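PDB 2QVW: Glp_546_48378_50642, which cleaves double-stranded RNA into short interfering RNAs of 21 to 23 base pairs for the RNA interference pathway. Local coordinates for residues V349-S361 and G538-Q550. Residues are numbered along the deposited sequence; the frame is centred on the assembly and turned at random.
Sequences VTARLLCLFPDAS and GLWLGSPGFYVEQ
Cys-355 and Gly-545, and then Pro-358 and Phe-546, bring the two backbones together: helix 349-356 crosses helix 538-542 at 107°, their axes 8.3 Å apart, and the axis of strand 545-547 passes 6.5 Å from that of helix 349-356. Trp-540 is a knob in a hole formed by Val-349, Arg-352, Leu-353 and Leu-356. With its CG anti to the backbone N (chi1 174°), its ring offers one face to Arg-352 CB, 3.5 Å from the six-membered ring centroid, while Leu-356 CD2 meets the ring edge. Bent at chi2 and chi3, the arginine brings its guanidinium round almost perpendicular to the indole, and NH1 donates to Trp-540 O (2.8 Å) and, in the carbonyl plane, to Ser-543 O (3.2 Å). Ser-543 OG donates back to Leu-539 O. Further along, Leu-354 CD2 lies over the Phe-546 ring and Pro-358 CB over that of Tyr-547, whose N donates to Pro-358 O (2.9 Å). Lys-649 NZ donates a hydrogen bond to Tyr-547 O. Pro-358 and Asp-359 also lie at a manganese ion. One arginine thus holds two carbonyls where helix 528-542 gives way to the strand, and apolar packing completes the join to the first RNase III domain, without a salt bridge between the segments.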
ATOM      1  N   VAL A 349     -10.727 -18.188  -2.352  1.00 19.25           N
ATOM      2  CA  VAL A 349     -10.606 -19.554  -2.831  1.00 18.92           C
ATOM      3  C   VAL A 349     -11.633 -20.491  -2.227  1.00 19.14           C
ATOM      4  O   VAL A 349     -12.257 -21.267  -2.944  1.00 19.12           O
ATOM      5  CB  VAL A 349      -9.188 -20.105  -2.559  1.00 18.76           C
ATOM      6  CG1 VAL A 349      -9.077 -21.554  -3.037  1.00 18.36           C
ATOM      7  CG2 VAL A 349      -8.168 -19.250  -3.281  1.00 18.91           C
ATOM      8  N   THR A 350     -11.804 -20.424  -0.912  1.00 19.58           N
ATOM      9  CA  THR A 350     -12.768 -21.273  -0.225  1.00 19.68           C
ATOM     10  C   THR A 350     -14.175 -21.052  -0.768  1.00 19.74           C
ATOM     11  O   THR A 350     -14.921 -22.004  -1.016  1.00 20.09           O
ATOM     12  CB  THR A 350     -12.801 -20.977   1.265  1.00 19.62           C
ATOM     13  OG1 THR A 350     -11.495 -21.171   1.824  1.00 19.86           O
ATOM     14  CG2 THR A 350     -13.800 -21.897   1.956  1.00 19.56           C
ATOM     15  N   ALA A 351     -14.532 -19.788  -0.950  1.00 19.66           N
ATOM     16  CA  ALA A 351     -15.841 -19.427  -1.462  1.00 19.52           C
ATOM     17  C   ALA A 351     -16.053 -19.884  -2.895  1.00 19.54           C
ATOM     18  O   ALA A 351     -17.002 -20.607  -3.178  1.00 19.35           O
ATOM     19  CB  ALA A 351     -16.027 -17.922  -1.368  1.00 19.38           C
ATOM     20  N   ARG A 352     -15.165 -19.462  -3.793  1.00 19.99           N
ATOM     21  CA  ARG A 352     -15.275 -19.806  -5.207  1.00 20.73           C
ATOM     22  C   ARG A 352     -15.183 -21.298  -5.533  1.00 21.07           C
ATOM     23  O   ARG A 352     -15.790 -21.753  -6.499  1.00 21.22           O
ATOM     24  CB  ARG A 352     -14.236 -19.022  -6.005  1.00 20.75           C
ATOM     25  CG  ARG A 352     -14.579 -17.552  -6.158  1.00 21.11           C
ATOM     26  CD  ARG A 352     -15.844 -17.384  -6.989  1.00 22.36           C
ATOM     27  NE  ARG A 352     -17.072 -17.393  -6.200  1.00 23.57           N
ATOM     28  CZ  ARG A 352     -18.272 -17.716  -6.684  1.00 24.62           C
ATOM     29  NH1 ARG A 352     -18.408 -18.071  -7.951  1.00 23.91           N
ATOM     30  NH2 ARG A 352     -19.345 -17.670  -5.905  1.00 24.98           N
ATOM     31  N   LEU A 353     -14.436 -22.053  -4.732  1.00 21.21           N
ATOM     32  CA  LEU A 353     -14.308 -23.497  -4.947  1.00 21.16           C
ATOM     33  C   LEU A 353     -15.602 -24.198  -4.532  1.00 21.45           C
ATOM     34  O   LEU A 353     -16.026 -25.167  -5.166  1.00 21.60           O
ATOM     35  CB  LEU A 353     -13.138 -24.077  -4.136  1.00 20.79           C
ATOM     36  CG  LEU A 353     -11.707 -24.001  -4.674  1.00 20.50           C
ATOM     37  CD1 LEU A 353     -10.735 -24.529  -3.654  1.00 19.85           C
ATOM     38  CD2 LEU A 353     -11.594 -24.813  -5.927  1.00 20.95           C
ATOM     39  N   LEU A 354     -16.213 -23.713  -3.453  1.00 21.72           N
ATOM     40  CA  LEU A 354     -17.463 -24.275  -2.958  1.00 21.95           C
ATOM     41  C   LEU A 354     -18.471 -24.290  -4.098  1.00 22.37           C
ATOM     42  O   LEU A 354     -19.146 -25.290  -4.324  1.00 22.60           O
ATOM     43  CB  LEU A 354     -18.007 -23.417  -1.815  1.00 21.67           C
ATOM     44  CG  LEU A 354     -18.087 -23.985  -0.388  1.00 20.97           C
ATOM     45  CD1 LEU A 354     -16.753 -24.546   0.023  1.00 20.32           C
ATOM     46  CD2 LEU A 354     -18.508 -22.885   0.580  1.00 20.86           C
ATOM     47  N   CYS A 355     -18.564 -23.168  -4.809  1.00 22.51           N
ATOM     48  CA  CYS A 355     -19.474 -23.024  -5.932  1.00 22.77           C
ATOM     49  C   CYS A 355     -18.994 -23.741  -7.185  1.00 23.11           C
ATOM     50  O   CYS A 355     -19.801 -24.229  -7.974  1.00 23.36           O
ATOM     51  CB  CYS A 355     -19.683 -21.547  -6.255  1.00 22.62           C
ATOM     52  SG  CYS A 355     -20.643 -20.654  -5.030  1.00 22.89           S
ATOM     53  N   LEU A 356     -17.686 -23.809  -7.382  1.00 23.27           N
ATOM     54  CA  LEU A 356     -17.166 -24.473  -8.569  1.00 23.22           C
ATOM     55  C   LEU A 356     -17.339 -25.983  -8.475  1.00 23.63           C
ATOM     56  O   LEU A 356     -17.437 -26.669  -9.487  1.00 23.92           O
ATOM     57  CB  LEU A 356     -15.693 -24.138  -8.758  1.00 22.65           C
ATOM     58  CG  LEU A 356     -15.037 -24.740  -9.996  1.00 21.61           C
ATOM     59  CD1 LEU A 356     -15.831 -24.375 -11.247  1.00 21.06           C
ATOM     60  CD2 LEU A 356     -13.615 -24.225 -10.096  1.00 21.09           C
ATOM     61  N   PHE A 357     -17.362 -26.487  -7.245  1.00 23.89           N
ATOM     62  CA  PHE A 357     -17.537 -27.913  -6.964  1.00 24.14           C
ATOM     63  C   PHE A 357     -18.567 -28.016  -5.827  1.00 24.49           C
ATOM     64  O   PHE A 357     -18.234 -28.408  -4.698  1.00 24.84           O
ATOM     65  CB  PHE A 357     -16.210 -28.529  -6.518  1.00 23.95           C
ATOM     66  CG  PHE A 357     -15.101 -28.382  -7.516  1.00 23.90           C
ATOM     67  CD1 PHE A 357     -15.093 -29.141  -8.680  1.00 24.39           C
ATOM     68  CD2 PHE A 357     -14.049 -27.507  -7.279  1.00 23.63           C
ATOM     69  CE1 PHE A 357     -14.049 -29.030  -9.590  1.00 24.33           C
ATOM     70  CE2 PHE A 357     -13.006 -27.393  -8.184  1.00 24.23           C
ATOM     71  CZ  PHE A 357     -13.005 -28.153  -9.336  1.00 24.48           C
ATOM     72  N   PRO A 358     -19.835 -27.662  -6.122  1.00 24.37           N
ATOM     73  CA  PRO A 358     -20.946 -27.687  -5.169  1.00 24.61           C
ATOM     74  C   PRO A 358     -21.223 -29.045  -4.555  1.00 25.01           C
ATOM     75  O   PRO A 358     -21.894 -29.150  -3.524  1.00 25.15           O
ATOM     76  CB  PRO A 358     -22.109 -27.182  -6.006  1.00 24.44           C
ATOM     77  CG  PRO A 358     -21.795 -27.746  -7.335  1.00 24.19           C
ATOM     78  CD  PRO A 358     -20.341 -27.401  -7.480  1.00 23.96           C
ATOM     79  N   ASP A 359     -20.706 -30.082  -5.200  1.00 25.50           N
ATOM     80  CA  ASP A 359     -20.889 -31.451  -4.735  1.00 26.26           C
ATOM     81  C   ASP A 359     -19.684 -32.009  -3.978  1.00 25.90           C
ATOM     82  O   ASP A 359     -19.800 -33.015  -3.276  1.00 25.80           O
ATOM     83  CB  ASP A 359     -21.206 -32.364  -5.921  1.00 27.02           C
ATOM     84  CG  ASP A 359     -20.981 -33.826  -5.602  1.00 30.15           C
ATOM     85  OD1 ASP A 359     -19.803 -34.256  -5.598  1.00 33.44           O
ATOM     86  OD2 ASP A 359     -21.983 -34.533  -5.343  1.00 33.31           O
ATOM     87  N   ALA A 360     -18.533 -31.359  -4.124  1.00 25.79           N
ATOM     88  CA  ALA A 360     -17.315 -31.807  -3.462  1.00 25.75           C
ATOM     89  C   ALA A 360     -17.452 -31.800  -1.940  1.00 25.77           C
ATOM     90  O   ALA A 360     -18.308 -31.101  -1.386  1.00 25.66           O
ATOM     91  CB  ALA A 360     -16.149 -30.934  -3.886  1.00 25.65           C
ATOM     92  N   SER A 361     -16.609 -32.585  -1.272  1.00 25.96           N
ATOM     93  CA  SER A 361     -16.631 -32.663   0.184  1.00 26.19           C
ATOM     94  C   SER A 361     -15.615 -31.691   0.777  1.00 25.88           C
ATOM     95  O   SER A 361     -14.639 -31.327   0.125  1.00 25.94           O
ATOM     96  CB  SER A 361     -16.282 -34.082   0.645  1.00 26.45           C
ATOM     97  OG  SER A 361     -14.897 -34.361   0.460  1.00 27.84           O
ATOM     98  N   GLY A 538     -15.046 -17.702 -16.073  1.00 21.16           N
ATOM     99  CA  GLY A 538     -16.484 -17.559 -15.946  1.00 21.19           C
ATOM    100  C   GLY A 538     -17.127 -18.494 -14.942  1.00 21.19           C
ATOM    101  O   GLY A 538     -17.977 -18.075 -14.175  1.00 21.01           O
ATOM    102  N   LEU A 539     -16.747 -19.761 -14.950  1.00 21.14           N
ATOM    103  CA  LEU A 539     -17.312 -20.705 -13.996  1.00 20.94           C
ATOM    104  C   LEU A 539     -16.769 -20.463 -12.599  1.00 21.14           C
ATOM    105  O   LEU A 539     -17.439 -20.755 -11.605  1.00 21.15           O
ATOM    106  CB  LEU A 539     -16.987 -22.134 -14.404  1.00 20.75           C
ATOM    107  CG  LEU A 539     -18.011 -22.790 -15.316  1.00 20.43           C
ATOM    108  CD1 LEU A 539     -17.478 -24.110 -15.820  1.00 20.84           C
ATOM    109  CD2 LEU A 539     -19.308 -22.978 -14.540  1.00 19.79           C
ATOM    110  N   TRP A 540     -15.543 -19.940 -12.535  1.00 21.35           N
ATOM    111  CA  TRP A 540     -14.887 -19.642 -11.268  1.00 21.67           C
ATOM    112  C   TRP A 540     -15.723 -18.618 -10.531  1.00 22.24           C
ATOM    113  O   TRP A 540     -16.259 -18.909  -9.460  1.00 22.43           O
ATOM    114  CB  TRP A 540     -13.469 -19.117 -11.526  1.00 21.35           C
ATOM    115  CG  TRP A 540     -12.732 -18.628 -10.304  1.00 20.97           C
ATOM    116  CD1 TRP A 540     -12.488 -17.325  -9.968  1.00 20.48           C
ATOM    117  CD2 TRP A 540     -12.153 -19.426  -9.252  1.00 21.16           C
ATOM    118  NE1 TRP A 540     -11.797 -17.256  -8.778  1.00 20.36           N
ATOM    119  CE2 TRP A 540     -11.578 -18.528  -8.316  1.00 20.77           C
ATOM    120  CE3 TRP A 540     -12.063 -20.808  -9.009  1.00 21.00           C
ATOM    121  CZ2 TRP A 540     -10.919 -18.967  -7.154  1.00 20.62           C
ATOM    122  CZ3 TRP A 540     -11.404 -21.245  -7.851  1.00 20.08           C
ATOM    123  CH2 TRP A 540     -10.843 -20.324  -6.941  1.00 20.67           C
ATOM    124  N   LEU A 541     -15.866 -17.435 -11.121  1.00 22.82           N
ATOM    125  CA  LEU A 541     -16.644 -16.378 -10.488  1.00 23.67           C
ATOM    126  C   LEU A 541     -18.110 -16.377 -10.864  1.00 24.28           C
ATOM    127  O   LEU A 541     -18.848 -15.469 -10.497  1.00 24.73           O
ATOM    128  CB  LEU A 541     -16.058 -15.007 -10.820  1.00 23.68           C
ATOM    129  CG  LEU A 541     -14.760 -14.878 -11.623  1.00 23.82           C
ATOM    130  CD1 LEU A 541     -15.039 -15.034 -13.106  1.00 24.32           C
ATOM    131  CD2 LEU A 541     -14.169 -13.506 -11.362  1.00 24.20           C
ATOM    132  N   GLY A 542     -18.540 -17.405 -11.578  1.00 24.51           N
ATOM    133  CA  GLY A 542     -19.929 -17.462 -11.996  1.00 24.92           C
ATOM    134  C   GLY A 542     -20.856 -18.363 -11.201  1.00 25.48           C
ATOM    135  O   GLY A 542     -21.978 -17.959 -10.888  1.00 25.77           O
ATOM    136  N   SER A 543     -20.401 -19.571 -10.878  1.00 25.94           N
ATOM    137  CA  SER A 543     -21.230 -20.515 -10.148  1.00 26.51           C
ATOM    138  C   SER A 543     -21.999 -19.892  -8.975  1.00 27.02           C
ATOM    139  O   SER A 543     -21.436 -19.189  -8.118  1.00 27.30           O
ATOM    140  CB  SER A 543     -20.379 -21.698  -9.684  1.00 26.62           C
ATOM    141  OG  SER A 543     -19.892 -22.406 -10.820  1.00 26.63           O
ATOM    142  N   PRO A 544     -23.318 -20.138  -8.940  1.00 27.46           N
ATOM    143  CA  PRO A 544     -24.306 -19.675  -7.956  1.00 27.90           C
ATOM    144  C   PRO A 544     -24.206 -20.170  -6.515  1.00 28.20           C
ATOM    145  O   PRO A 544     -24.253 -19.357  -5.590  1.00 28.36           O
ATOM    146  CB  PRO A 544     -25.639 -20.062  -8.605  1.00 27.78           C
ATOM    147  CG  PRO A 544     -25.283 -21.324  -9.320  1.00 27.92           C
ATOM    148  CD  PRO A 544     -23.968 -20.970  -9.968  1.00 27.52           C
ATOM    149  N   GLY A 545     -24.088 -21.482  -6.321  1.00 28.59           N
ATOM    150  CA  GLY A 545     -24.011 -22.006  -4.969  1.00 29.02           C
ATOM    151  C   GLY A 545     -23.540 -23.441  -4.830  1.00 29.63           C
ATOM    152  O   GLY A 545     -22.987 -24.013  -5.765  1.00 29.43           O
ATOM    153  N   PHE A 546     -23.772 -24.036  -3.665  1.00 30.40           N
ATOM    154  CA  PHE A 546     -23.331 -25.399  -3.416  1.00 31.30           C
ATOM    155  C   PHE A 546     -24.402 -26.240  -2.748  1.00 32.67           C
ATOM    156  O   PHE A 546     -25.434 -25.718  -2.312  1.00 32.75           O
ATOM    157  CB  PHE A 546     -22.085 -25.369  -2.539  1.00 30.84           C
ATOM    158  CG  PHE A 546     -22.246 -24.534  -1.295  1.00 29.82           C
ATOM    159  CD1 PHE A 546     -22.742 -25.097  -0.122  1.00 29.51           C
ATOM    160  CD2 PHE A 546     -21.954 -23.166  -1.310  1.00 29.00           C
ATOM    161  CE1 PHE A 546     -22.949 -24.314   1.016  1.00 29.24           C
ATOM    162  CE2 PHE A 546     -22.157 -22.374  -0.174  1.00 28.64           C
ATOM    163  CZ  PHE A 546     -22.656 -22.949   0.986  1.00 28.86           C
ATOM    164  N   TYR A 547     -24.151 -27.546  -2.663  1.00 34.66           N
ATOM    165  CA  TYR A 547     -25.095 -28.472  -2.047  1.00 36.78           C
ATOM    166  C   TYR A 547     -24.588 -28.855  -0.681  1.00 38.87           C
ATOM    167  O   TYR A 547     -23.385 -28.858  -0.455  1.00 38.82           O
ATOM    168  CB  TYR A 547     -25.218 -29.761  -2.857  1.00 36.40           C
ATOM    169  CG  TYR A 547     -25.297 -29.585  -4.344  1.00 35.71           C
ATOM    170  CD1 TYR A 547     -26.327 -28.855  -4.932  1.00 35.25           C
ATOM    171  CD2 TYR A 547     -24.334 -30.150  -5.170  1.00 34.93           C
ATOM    172  CE1 TYR A 547     -26.392 -28.690  -6.306  1.00 35.52           C
ATOM    173  CE2 TYR A 547     -24.390 -29.991  -6.546  1.00 34.98           C
ATOM    174  CZ  TYR A 547     -25.416 -29.262  -7.104  1.00 35.60           C
ATOM    175  OH  TYR A 547     -25.449 -29.103  -8.465  1.00 36.51           O
ATOM    176  N   VAL A 548     -25.511 -29.186   0.217  1.00 41.87           N
ATOM    177  CA  VAL A 548     -25.172 -29.632   1.568  1.00 45.13           C
ATOM    178  C   VAL A 548     -25.620 -31.097   1.638  1.00 47.54           C
ATOM    179  O   VAL A 548     -26.534 -31.453   2.386  1.00 47.99           O
ATOM    180  CB  VAL A 548     -25.894 -28.789   2.647  1.00 44.88           C
ATOM    181  CG1 VAL A 548     -25.086 -27.546   2.952  1.00 45.02           C
ATOM    182  CG2 VAL A 548     -27.280 -28.387   2.165  1.00 45.16           C
ATOM    183  N   GLU A 549     -24.963 -31.917   0.809  1.00 50.53           N
ATOM    184  CA  GLU A 549     -25.209 -33.356   0.634  1.00 53.59           C
ATOM    185  C   GLU A 549     -26.017 -34.079   1.713  1.00 54.85           C
ATOM    186  O   GLU A 549     -26.036 -33.676   2.878  1.00 55.12           O
ATOM    187  CB  GLU A 549     -23.879 -34.104   0.393  1.00 53.99           C
ATOM    188  CG  GLU A 549     -22.893 -34.206   1.579  1.00 56.76           C
ATOM    189  CD  GLU A 549     -21.916 -33.033   1.682  1.00 59.90           C
ATOM    190  OE1 GLU A 549     -22.333 -31.929   2.094  1.00 61.15           O
ATOM    191  OE2 GLU A 549     -20.723 -33.217   1.351  1.00 61.06           O
ATOM    192  N   GLN A 550     -26.686 -35.157   1.307  1.00 56.47           N
ATOM    193  CA  GLN A 550     -27.524 -35.944   2.210  1.00 57.87           C
ATOM    194  C   GLN A 550     -26.707 -36.745   3.213  1.00 58.09           C
ATOM    195  O   GLN A 550     -27.225 -37.180   4.236  1.00 58.59           O
ATOM    196  CB  GLN A 550     -28.424 -36.891   1.408  1.00 58.31           C
ATOM    197  CG  GLN A 550     -29.127 -36.239   0.221  1.00 60.18           C
ATOM    198  CD  GLN A 550     -30.027 -35.074   0.614  1.00 62.62           C
ATOM    199  OE1 GLN A 550     -30.667 -34.453  -0.236  1.00 63.61           O
ATOM    200  NE2 GLN A 550     -30.078 -34.771   1.905  1.00 63.26           N
TER